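Local coordinates for protein alpha-glucosidase ([Eubacterium] rectale, PDB 6PNR) that probably hydrolyses alpha-glycosidic bonds of sulfoquinovosides, as a sulfoquinovosidase of glycoside hydrolase family 31, at residues Glu53-Lys58 and Glu74-Ala79; Pro232-Trp237 and Asp435-Met440; Asn500-Glu505 and Thr530-Tyr535; Lys609-Val614 and Glu634-Ala639. One frame throughout, in Å; residues are numbered along the deposited sequence.

Contact 1: Glu53-Lys58 and Glu74-Ala79; sequences ERFPLK and ESYIIA
Phe55 and Tyr76 meet obliquely: Phe55 CE1 stands over one face of the Tyr76 ring, offset toward the rim, 3.6 Å from Tyr76 CZ. Their planes lie 55° apart. At the in-plane edge of each ring sits a glutamate oxygen, Glu53 OE1 for Phe55 and Glu74 OE1 for Tyr76. Phe55 reaches across because its CG is lodged between the backbone N and the carbonyl carbon (chi1 47°). Leu57 divides its methyls, CD2 pressing on Tyr76 CD2 at 3.4 Å and CD1 meeting Ile77 CG1 at 3.7 Å. Tyr76 and Ile77 both lie opposite Phe73 in a classic beta bulge. The one hydrogen bond runs from Lys58 N to Glu74 OE1 (2.9 Å, N-H...O 166°), arriving from above the carboxylate plane. The contact joins the end of strand 44-56, in one antiparallel sheet, to the start of strand 77-83 in another; Pro56 also packs on Glu53 of the second subunit. Apolar side chains thus bridge the sheets while a carboxylate fixes a backbone N-H where strand 44-56 has ended; Lys58 NZ stays 6.6 Å from Glu74 OE2, so charge attraction between them is likely to be diffuse.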
# COMPACT_ATOMS: atom_id res chain seq x y z
N GLU A 53 -21.80 -4.92 -4.84
CA GLU A 53 -22.95 -4.06 -5.07
C GLU A 53 -22.84 -2.79 -4.24
O GLU A 53 -22.43 -2.84 -3.07
CB GLU A 53 -24.28 -4.78 -4.76
CG GLU A 53 -24.48 -6.10 -5.50
CD GLU A 53 -25.86 -6.72 -5.24
OE1 GLU A 53 -26.75 -6.00 -4.77
OE2 GLU A 53 -26.04 -7.94 -5.51
N ARG A 54 -23.18 -1.66 -4.85
CA ARG A 54 -23.37 -0.40 -4.14
C ARG A 54 -24.31 0.46 -4.96
O ARG A 54 -24.06 0.66 -6.15
CB ARG A 54 -22.05 0.35 -3.90
CG ARG A 54 -22.29 1.82 -3.54
CD ARG A 54 -21.04 2.61 -3.14
NE ARG A 54 -21.36 4.03 -2.99
CZ ARG A 54 -20.69 4.90 -2.22
NH1 ARG A 54 -19.64 4.50 -1.52
NH2 ARG A 54 -21.09 6.16 -2.16
N PHE A 55 -25.37 0.97 -4.34
CA PHE A 55 -26.30 1.79 -5.12
C PHE A 55 -27.04 2.74 -4.19
O PHE A 55 -27.29 2.40 -3.02
CB PHE A 55 -27.30 0.92 -5.90
CG PHE A 55 -27.93 -0.17 -5.09
CD1 PHE A 55 -29.07 0.07 -4.34
CD2 PHE A 55 -27.40 -1.45 -5.09
CE1 PHE A 55 -29.66 -0.94 -3.60
CE2 PHE A 55 -27.98 -2.46 -4.35
CZ PHE A 55 -29.12 -2.20 -3.60
N PRO A 56 -27.38 3.93 -4.66
CA PRO A 56 -28.14 4.87 -3.83
C PRO A 56 -29.58 4.41 -3.68
O PRO A 56 -30.13 3.73 -4.54
CB PRO A 56 -28.04 6.19 -4.59
CG PRO A 56 -27.89 5.76 -6.03
CD PRO A 56 -27.08 4.49 -6.00
N LEU A 57 -30.18 4.80 -2.57
CA LEU A 57 -31.56 4.45 -2.28
C LEU A 57 -32.50 5.54 -2.80
O LEU A 57 -32.15 6.72 -2.81
CB LEU A 57 -31.77 4.27 -0.78
CG LEU A 57 -31.05 3.09 -0.13
CD1 LEU A 57 -31.35 3.09 1.35
CD2 LEU A 57 -31.51 1.80 -0.77
N LYS A 58 -33.69 5.11 -3.22
CA LYS A 58 -34.75 6.03 -3.63
C LYS A 58 -35.72 6.22 -2.46
O LYS A 58 -36.14 5.24 -1.85
CB LYS A 58 -35.52 5.48 -4.84
CG LYS A 58 -34.74 5.47 -6.14
CD LYS A 58 -35.61 4.94 -7.27
CE LYS A 58 -34.96 5.17 -8.64
NZ LYS A 58 -35.02 6.60 -9.06
N GLU A 74 -37.65 2.18 -0.54
CA GLU A 74 -37.99 0.95 -1.25
C GLU A 74 -38.16 -0.20 -0.27
O GLU A 74 -38.77 -0.04 0.79
CB GLU A 74 -36.91 0.64 -2.29
CG GLU A 74 -36.88 1.63 -3.44
CD GLU A 74 -35.50 1.76 -4.09
OE1 GLU A 74 -34.60 2.38 -3.48
OE2 GLU A 74 -35.33 1.24 -5.21
N SER A 75 -37.65 -1.38 -0.62
CA SER A 75 -37.65 -2.52 0.27
C SER A 75 -36.30 -2.75 0.93
O SER A 75 -35.91 -3.90 1.17
CB SER A 75 -38.10 -3.78 -0.47
OG SER A 75 -39.50 -3.77 -0.69
N TYR A 76 -35.57 -1.67 1.24
CA TYR A 76 -34.22 -1.78 1.78
C TYR A 76 -34.11 -1.27 3.22
O TYR A 76 -33.65 -2.00 4.10
CB TYR A 76 -33.23 -1.04 0.88
CG TYR A 76 -33.08 -1.63 -0.50
CD1 TYR A 76 -32.58 -2.91 -0.69
CD2 TYR A 76 -33.43 -0.90 -1.62
CE1 TYR A 76 -32.44 -3.45 -1.97
CE2 TYR A 76 -33.29 -1.42 -2.89
CZ TYR A 76 -32.81 -2.69 -3.06
OH TYR A 76 -32.69 -3.17 -4.33
N ILE A 77 -34.52 -0.03 3.47
CA ILE A 77 -34.26 0.67 4.72
C ILE A 77 -35.48 1.50 5.10
O ILE A 77 -36.09 2.16 4.26
CB ILE A 77 -33.02 1.60 4.60
CG1 ILE A 77 -31.75 0.80 4.28
CG2 ILE A 77 -32.84 2.43 5.85
CD1 ILE A 77 -31.30 -0.13 5.39
N ILE A 78 -35.82 1.49 6.39
CA ILE A 78 -36.74 2.46 6.97
C ILE A 78 -35.98 3.25 8.02
O ILE A 78 -35.36 2.67 8.92
CB ILE A 78 -37.98 1.78 7.59
CG1 ILE A 78 -38.72 0.95 6.53
CG2 ILE A 78 -38.89 2.84 8.21
CD1 ILE A 78 -39.81 0.07 7.10
N ALA A 79 -36.02 4.58 7.91
CA ALA A 79 -35.34 5.47 8.85
C ALA A 79 -36.36 6.28 9.62
O ALA A 79 -37.19 6.97 9.02
CB ALA A 79 -34.37 6.40 8.13

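Contact 2: Pro232-Trp237 and Asp435-Met440; sequences PKLPDW and DVVYFM
Val437 projects at the loop 232-237 as a bump, and Leu234, Pro235 and Trp237 form the hollow that takes it. Its CB faces Pro235 CD at 4.0 Å, the two side chains crossing at about a right angle. The methyls part from there: Val437 CG2 meets Leu234 CD2 at 3.9 Å, while Val437 CG1 lies 4.0 Å from Trp237 CH2 and about as far from CZ2, beside the benzo part of the indole. With CG1 placed between its own backbone N and carbonyl carbon (chi1 54°), Val437 can serve both neighbours at once. One step along, Pro235 becomes the bump, its CG resting 3.5 Å from the carbonyl carbon of Asp435. That carbonyl is also gripped by the indole: Trp237 NE1 donates to Asp435 O at 3.0 Å, the N-H...O angle 165°, with the oxygen close to the ring plane. A leucine in place of Trp237 would probably leave Asp435 O without this donor and open a gap beside Val437 CG1. Lys314 makes a cation-pi contact with the indole, and Leu234 leans on Val562 of helix 538-568 and on Pro518. Strand 437-439 runs parallel to strand 386-389, with which it is hydrogen-bonded, and leads on to Arg441 of the inhibitor pocket. The loop, which precedes strand 242-245, thus packs against the entry to a later strand of the same parallel sheet, as suits the TIM barrel of family 31, whose substrate pocket lies at the other, C-terminal ends of the strands.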
# COMPACT_ATOMS: atom_id res chain seq x y z
N PRO A 232 -14.38 9.43 36.82
CA PRO A 232 -14.27 9.93 38.19
C PRO A 232 -13.06 10.84 38.32
O PRO A 232 -12.19 10.90 37.45
CB PRO A 232 -14.10 8.67 39.04
CG PRO A 232 -14.21 7.51 38.10
CD PRO A 232 -14.00 8.01 36.72
N LYS A 233 -13.00 11.56 39.44
CA LYS A 233 -11.77 12.24 39.80
C LYS A 233 -10.66 11.22 40.03
O LYS A 233 -10.91 10.07 40.42
CB LYS A 233 -11.98 13.10 41.05
CG LYS A 233 -13.06 14.16 40.86
CD LYS A 233 -13.13 15.15 42.02
CE LYS A 233 -13.49 14.47 43.33
NZ LYS A 233 -13.44 15.44 44.48
N LEU A 234 -9.43 11.64 39.76
CA LEU A 234 -8.28 10.80 40.06
C LEU A 234 -8.03 10.76 41.57
O LEU A 234 -8.28 11.75 42.27
CB LEU A 234 -7.03 11.32 39.35
CG LEU A 234 -6.99 11.20 37.83
CD1 LEU A 234 -5.80 11.97 37.30
CD2 LEU A 234 -6.91 9.73 37.41
N PRO A 235 -7.51 9.65 42.10
CA PRO A 235 -7.18 9.59 43.53
C PRO A 235 -6.21 10.69 43.92
O PRO A 235 -5.30 11.03 43.17
CB PRO A 235 -6.55 8.20 43.69
CG PRO A 235 -7.06 7.39 42.53
CD PRO A 235 -7.22 8.38 41.40
N ASP A 236 -6.40 11.24 45.13
CA ASP A 236 -5.53 12.32 45.59
C ASP A 236 -4.06 11.92 45.58
O ASP A 236 -3.19 12.78 45.41
CB ASP A 236 -5.92 12.79 47.00
CG ASP A 236 -6.85 13.99 46.98
OD1 ASP A 236 -7.00 14.62 45.91
OD2 ASP A 236 -7.45 14.30 48.03
N TRP A 237 -3.75 10.64 45.80
CA TRP A 237 -2.34 10.27 45.94
C TRP A 237 -1.55 10.40 44.63
O TRP A 237 -0.32 10.44 44.69
CB TRP A 237 -2.18 8.85 46.50
CG TRP A 237 -2.89 7.75 45.74
CD1 TRP A 237 -4.09 7.19 46.06
CD2 TRP A 237 -2.43 7.06 44.57
NE1 TRP A 237 -4.41 6.21 45.17
CE2 TRP A 237 -3.41 6.11 44.23
CE3 TRP A 237 -1.28 7.16 43.76
CZ2 TRP A 237 -3.29 5.26 43.14
CZ3 TRP A 237 -1.16 6.31 42.67
CH2 TRP A 237 -2.16 5.37 42.37
N ASP A 435 -10.49 5.98 44.32
CA ASP A 435 -9.37 5.66 45.22
C ASP A 435 -8.28 4.83 44.56
O ASP A 435 -7.13 4.91 44.99
CB ASP A 435 -9.85 4.92 46.46
CG ASP A 435 -10.89 5.70 47.25
OD1 ASP A 435 -10.81 6.94 47.29
OD2 ASP A 435 -11.79 5.05 47.82
N VAL A 436 -8.63 4.03 43.57
CA VAL A 436 -7.66 3.28 42.78
C VAL A 436 -7.87 3.67 41.33
O VAL A 436 -8.96 4.08 40.94
CB VAL A 436 -7.79 1.75 42.96
CG1 VAL A 436 -7.82 1.36 44.42
CG2 VAL A 436 -8.99 1.24 42.23
N VAL A 437 -6.82 3.55 40.53
CA VAL A 437 -6.93 3.98 39.14
C VAL A 437 -6.25 2.96 38.24
O VAL A 437 -5.13 2.52 38.53
CB VAL A 437 -6.35 5.39 38.93
CG1 VAL A 437 -4.91 5.49 39.44
CG2 VAL A 437 -6.47 5.81 37.46
N TYR A 438 -6.92 2.57 37.16
CA TYR A 438 -6.30 1.76 36.13
C TYR A 438 -6.21 2.60 34.86
O TYR A 438 -6.97 3.55 34.67
CB TYR A 438 -7.06 0.45 35.87
CG TYR A 438 -8.54 0.66 35.65
CD1 TYR A 438 -9.42 0.71 36.73
CD2 TYR A 438 -9.07 0.82 34.38
CE1 TYR A 438 -10.78 0.93 36.55
CE2 TYR A 438 -10.43 1.06 34.17
CZ TYR A 438 -11.28 1.11 35.27
OH TYR A 438 -12.62 1.34 35.08
N PHE A 439 -5.25 2.29 34.01
CA PHE A 439 -5.12 3.05 32.78
C PHE A 439 -5.09 2.11 31.58
O PHE A 439 -4.45 1.06 31.63
CB PHE A 439 -3.89 3.99 32.79
CG PHE A 439 -2.68 3.43 33.52
CD1 PHE A 439 -2.59 3.48 34.90
CD2 PHE A 439 -1.61 2.91 32.80
CE1 PHE A 439 -1.47 2.99 35.56
CE2 PHE A 439 -0.48 2.41 33.45
CZ PHE A 439 -0.41 2.44 34.81
N MET A 440 -5.82 2.49 30.54
CA MET A 440 -6.00 1.68 29.35
C MET A 440 -5.48 2.41 28.12
O MET A 440 -5.53 3.64 28.04
CB MET A 440 -7.47 1.32 29.15
CG MET A 440 -8.16 0.81 30.42
SD MET A 440 -9.83 0.26 30.09
CE MET A 440 -9.56 -1.12 28.98

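Contact 3: Asn500-Glu505 and Thr530-Tyr535; sequences NTRTKE and TNFQYY
Phe532 and Arg502 bury the most surface here, with Asn531 behind them. The Phe532 ring lies under the backbone of Lys504: Lys504 CA stands 3.6 Å above the Phe532 ring centroid, 4° from the ring normal, a CH-pi contact, and Lys504 CB extends the cover to Phe532 CE1 (3.6 Å). Anti placement of the ring relative to the backbone N (chi1 178°) brings that face beneath the start of helix 504-514. With an alanine at Phe532, Lys504 CA and CB would probably lose the surface they rest on, leaving a gap under the first turn of the helix. Arg502 grips the partner segment at several points. Arg502 NH1 donates to Phe532 O at 2.8 Å, nearly in line with the C=O bond, and more weakly to Gln533 OE1, of an amide whose stronger partner is Glu524; a bend at chi3 turns the guanidinium that way. NE and NH2 of Arg502 bond to the carbonyls of Gly492 and Gly493, so its rotation is fixed. Asn531 works on the Arg502 backbone: Asn531 OD1 accepts from Arg502 N at 2.6 Å with a fairly straight N-H...O angle of 167°, while ND2 holds Arg527 O. A longer bond, Phe532 N to Arg502 O (3.3 Å), completes the link. The Arg502 side chain is near the bound aza-sugar. Thr503 N-caps helix 504-514; Phe532 also touches Phe507 of that helix and Thr540 of helix 538-568, while Lys504 NZ forms salt bridges with Asp537 and Asp539, tying the two helix starts together.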
# COMPACT_ATOMS: atom_id res chain seq x y z
N ASN A 500 16.72 1.87 16.99
CA ASN A 500 16.11 3.05 17.59
C ASN A 500 16.08 2.86 19.10
O ASN A 500 15.31 2.04 19.61
CB ASN A 500 14.70 3.23 17.02
CG ASN A 500 14.10 4.57 17.38
OD1 ASN A 500 14.80 5.56 17.55
ND2 ASN A 500 12.77 4.60 17.48
N THR A 501 16.93 3.60 19.82
CA THR A 501 17.01 3.47 21.27
C THR A 501 16.83 4.83 21.91
O THR A 501 17.16 5.87 21.33
CB THR A 501 18.36 2.86 21.75
OG1 THR A 501 19.46 3.63 21.23
CG2 THR A 501 18.51 1.40 21.29
N ARG A 502 16.26 4.81 23.13
CA ARG A 502 15.92 6.04 23.84
C ARG A 502 17.17 6.78 24.27
O ARG A 502 18.12 6.17 24.77
CB ARG A 502 15.07 5.70 25.07
CG ARG A 502 14.65 6.90 25.90
CD ARG A 502 14.07 6.43 27.25
NE ARG A 502 12.86 5.63 27.08
CZ ARG A 502 12.51 4.63 27.88
NH1 ARG A 502 13.30 4.29 28.90
NH2 ARG A 502 11.38 3.96 27.68
N THR A 503 17.16 8.10 24.12
CA THR A 503 18.24 8.97 24.58
C THR A 503 17.81 9.77 25.81
O THR A 503 16.62 9.91 26.10
CB THR A 503 18.68 9.96 23.50
OG1 THR A 503 17.61 10.88 23.26
CG2 THR A 503 19.06 9.24 22.18
N LYS A 504 18.82 10.28 26.52
CA LYS A 504 18.59 11.16 27.66
C LYS A 504 17.75 12.36 27.27
O LYS A 504 16.79 12.72 27.97
CB LYS A 504 19.94 11.62 28.24
CG LYS A 504 19.83 12.75 29.27
CD LYS A 504 21.23 13.15 29.79
CE LYS A 504 21.19 14.37 30.69
NZ LYS A 504 22.44 14.52 31.51
N GLU A 505 18.10 13.02 26.16
CA GLU A 505 17.38 14.22 25.77
C GLU A 505 15.90 13.92 25.54
O GLU A 505 15.03 14.70 25.92
CB GLU A 505 18.01 14.84 24.52
CG GLU A 505 17.36 16.15 24.07
CD GLU A 505 17.70 16.53 22.64
OE1 GLU A 505 18.24 15.67 21.91
OE2 GLU A 505 17.40 17.68 22.23
N THR A 530 19.32 -1.86 26.91
CA THR A 530 19.98 -1.09 25.87
C THR A 530 19.28 0.24 25.58
O THR A 530 19.48 0.81 24.51
CB THR A 530 20.09 -1.91 24.58
OG1 THR A 530 18.81 -2.43 24.23
CG2 THR A 530 21.09 -3.06 24.76
N ASN A 531 18.47 0.75 26.51
CA ASN A 531 17.80 2.03 26.36
C ASN A 531 18.05 2.88 27.59
O ASN A 531 18.14 2.36 28.70
CB ASN A 531 16.30 1.87 26.14
CG ASN A 531 15.97 1.50 24.73
OD1 ASN A 531 15.68 2.37 23.92
ND2 ASN A 531 16.07 0.21 24.41
N PHE A 532 18.16 4.19 27.38
CA PHE A 532 18.34 5.12 28.49
C PHE A 532 17.22 4.95 29.51
O PHE A 532 16.04 4.86 29.15
CB PHE A 532 18.35 6.56 27.98
CG PHE A 532 18.48 7.58 29.07
CD1 PHE A 532 19.72 7.94 29.56
CD2 PHE A 532 17.35 8.19 29.61
CE1 PHE A 532 19.84 8.88 30.55
CE2 PHE A 532 17.46 9.14 30.62
CZ PHE A 532 18.71 9.49 31.09
N GLN A 533 17.60 4.88 30.79
CA GLN A 533 16.67 4.97 31.91
C GLN A 533 17.06 6.15 32.78
O GLN A 533 18.25 6.43 32.95
CB GLN A 533 16.68 3.69 32.76
CG GLN A 533 16.61 2.40 31.95
CD GLN A 533 15.29 2.25 31.21
OE1 GLN A 533 14.31 2.95 31.50
NE2 GLN A 533 15.26 1.34 30.24
N TYR A 534 16.06 6.85 33.33
CA TYR A 534 16.35 8.04 34.13
C TYR A 534 17.36 7.75 35.24
O TYR A 534 18.17 8.62 35.58
CB TYR A 534 15.06 8.62 34.74
CG TYR A 534 14.49 7.85 35.93
CD1 TYR A 534 14.93 8.10 37.22
CD2 TYR A 534 13.49 6.90 35.76
CE1 TYR A 534 14.42 7.41 38.32
CE2 TYR A 534 12.96 6.20 36.83
CZ TYR A 534 13.43 6.48 38.12
OH TYR A 534 12.93 5.80 39.20
N TYR A 535 17.31 6.55 35.82
CA TYR A 535 18.20 6.21 36.92
C TYR A 535 19.61 5.85 36.46
O TYR A 535 20.44 5.48 37.29
CB TYR A 535 17.61 5.06 37.74
CG TYR A 535 17.11 3.86 36.95
CD1 TYR A 535 17.99 2.92 36.44
CD2 TYR A 535 15.75 3.65 36.76
CE1 TYR A 535 17.54 1.82 35.72
CE2 TYR A 535 15.28 2.56 36.04
CZ TYR A 535 16.17 1.64 35.55
OH TYR A 535 15.70 0.55 34.85

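Contact 4: Lys609-Val614 and Glu634-Ala639; sequences KHEWDV and EITVSA. With SO4 (sulfate ion), chain G.
Glu611 leans across the strand pair on Thr636 and, from CB outward, passes from a carbonyl to a sulfate ion. Glu611 CB lies 3.4 Å from Val637 O and also touches Thr636 CG2. Glu611 CG, set between the backbone N and carbonyl carbon (chi1 75°), is 3.1 Å from sulfate O1. Glu611 CD packs on Thr636 CG2 at 3.8 Å, and at the tip Glu611 OE2 comes within 3.3 Å of sulfate O1. The ion, probably from the crystallisation liquor, is held by backbone: sulfate O3 accepts from Glu611 N at 2.8 Å and from His610 N, the latter modelled at a doubtfully short length, with Lys609 close by. Beneath, strands 611-614 and 634-638 form an antiparallel ladder. Trp612 with Val637 and Val614 with Ile635 are hydrogen-bonded pairs, the second through Val614 N to Ile635 O and Ile635 N to Val614 O, each 2.8 Å; Ala639 N adds a bond to His610 O. Val614, Ile635 and Val637 share one face and pack on Phe647 of strand 646-649, a link between this two-stranded ribbon and the main sheet of the C-terminal domain. Asp613 and Thr636 lie side by side on the other face, joined from Thr636 OG1 to Asp613 OD1, though the modelled separation is too short to trust. Chemically, the ladder combines an apolar face with a polar, exposed one, where two backbone N-H groups collect an anion; the sulfate so close to Glu611 would probably disfavour a negative charge on that carboxylate.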
# COMPACT_ATOMS: atom_id res chain seq x y z
N LYS A 609 17.05 21.41 20.28
CA LYS A 609 16.36 22.69 20.27
C LYS A 609 16.79 23.53 21.46
O LYS A 609 17.00 23.01 22.56
CB LYS A 609 14.84 22.50 20.29
CG LYS A 609 14.30 22.12 18.93
CD LYS A 609 14.59 23.24 17.96
CE LYS A 609 14.11 22.95 16.58
NZ LYS A 609 14.31 24.17 15.75
N HIS A 610 16.95 24.83 21.23
CA HIS A 610 17.17 25.80 22.29
C HIS A 610 16.12 26.89 22.31
O HIS A 610 16.06 27.65 23.29
CB HIS A 610 18.57 26.42 22.16
CG HIS A 610 19.66 25.40 22.11
ND1 HIS A 610 20.35 24.99 23.23
CD2 HIS A 610 20.16 24.67 21.07
CE1 HIS A 610 21.23 24.06 22.88
NE2 HIS A 610 21.13 23.85 21.58
N GLU A 611 15.31 27.00 21.27
CA GLU A 611 14.19 27.93 21.25
C GLU A 611 13.03 27.23 20.57
O GLU A 611 13.20 26.17 19.96
CB GLU A 611 14.57 29.24 20.55
CG GLU A 611 14.64 29.14 19.05
CD GLU A 611 15.35 30.32 18.41
OE1 GLU A 611 16.12 31.00 19.11
OE2 GLU A 611 15.13 30.57 17.20
N TRP A 612 11.83 27.80 20.70
CA TRP A 612 10.65 27.14 20.16
C TRP A 612 9.66 28.19 19.68
O TRP A 612 9.44 29.19 20.37
CB TRP A 612 10.00 26.22 21.21
CG TRP A 612 9.00 25.24 20.63
CD1 TRP A 612 7.64 25.23 20.83
CD2 TRP A 612 9.28 24.13 19.76
NE1 TRP A 612 7.06 24.19 20.14
CE2 TRP A 612 8.04 23.50 19.48
CE3 TRP A 612 10.45 23.60 19.21
CZ2 TRP A 612 7.95 22.37 18.66
CZ3 TRP A 612 10.36 22.48 18.39
CH2 TRP A 612 9.12 21.88 18.12
N ASP A 613 9.11 27.99 18.48
CA ASP A 613 8.08 28.86 17.93
C ASP A 613 6.73 28.50 18.53
O ASP A 613 6.37 27.32 18.58
CB ASP A 613 8.01 28.75 16.41
CG ASP A 613 9.27 29.24 15.71
OD1 ASP A 613 9.94 30.15 16.24
OD2 ASP A 613 9.59 28.70 14.63
N VAL A 614 5.97 29.50 18.97
CA VAL A 614 4.68 29.29 19.63
C VAL A 614 3.67 30.22 18.99
O VAL A 614 3.96 31.39 18.72
CB VAL A 614 4.77 29.57 21.15
CG1 VAL A 614 3.42 29.35 21.82
CG2 VAL A 614 5.87 28.71 21.79
N GLU A 634 2.23 34.88 16.72
CA GLU A 634 3.40 34.01 16.66
C GLU A 634 4.56 34.64 17.42
O GLU A 634 4.90 35.81 17.20
CB GLU A 634 3.79 33.74 15.20
CG GLU A 634 4.85 32.64 15.04
CD GLU A 634 5.09 32.25 13.58
OE1 GLU A 634 4.49 32.88 12.67
OE2 GLU A 634 5.88 31.30 13.34
N ILE A 635 5.17 33.87 18.33
CA ILE A 635 6.35 34.27 19.07
C ILE A 635 7.38 33.13 19.06
O ILE A 635 7.10 32.02 18.62
CB ILE A 635 6.04 34.68 20.52
CG1 ILE A 635 5.67 33.46 21.36
CG2 ILE A 635 4.91 35.69 20.57
CD1 ILE A 635 5.24 33.83 22.79
N THR A 636 8.58 33.45 19.55
CA THR A 636 9.64 32.48 19.76
C THR A 636 10.22 32.74 21.15
O THR A 636 10.58 33.87 21.47
CB THR A 636 10.76 32.60 18.70
OG1 THR A 636 10.28 32.10 17.44
CG2 THR A 636 11.98 31.80 19.13
N VAL A 637 10.31 31.68 21.97
CA VAL A 637 10.79 31.81 23.34
C VAL A 637 12.01 30.91 23.52
O VAL A 637 12.17 29.90 22.83
CB VAL A 637 9.70 31.44 24.37
CG1 VAL A 637 8.51 32.40 24.25
CG2 VAL A 637 9.25 29.99 24.19
N SER A 638 12.87 31.30 24.46
CA SER A 638 13.92 30.39 24.87
C SER A 638 13.29 29.12 25.44
O SER A 638 12.30 29.19 26.17
CB SER A 638 14.84 31.04 25.91
OG SER A 638 15.85 30.13 26.29
N ALA A 639 13.85 27.97 25.09
CA ALA A 639 13.25 26.70 25.45
C ALA A 639 14.35 25.66 25.66
O ALA A 639 14.38 24.60 25.03
CB ALA A 639 12.24 26.26 24.39
S SO4 G . 17.40 26.53 17.85
O1 SO4 G . 16.63 27.59 17.19
O2 SO4 G . 17.56 25.41 16.91
O3 SO4 G . 16.69 26.06 19.03
O4 SO4 G . 18.70 27.07 18.27

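How the contacts relate
Along the chain the four contacts come strictly in series; none nests in or crosses another. Contact 1 closes a short, strand-rich loop of 15 residues in the N-terminal beta region, far from the rest: its centre is 47 Å or more from the centres of the others. Contact 2 closes much the longest loop, 197 residues, bringing the approach to the first barrel strand against the strand 437-439. Contact 3 follows in the same TIM-barrel range, joining the start of helix 504-514 to the loop that leads into helix 538-568, around 24 intervening residues. Contact 4 closes a 19-residue loop in the C-terminal domain. Contacts 3 and 4 touch, Glu505 packing near Lys609 and bonding to Asp608 N, which ties barrel to C-terminal domain.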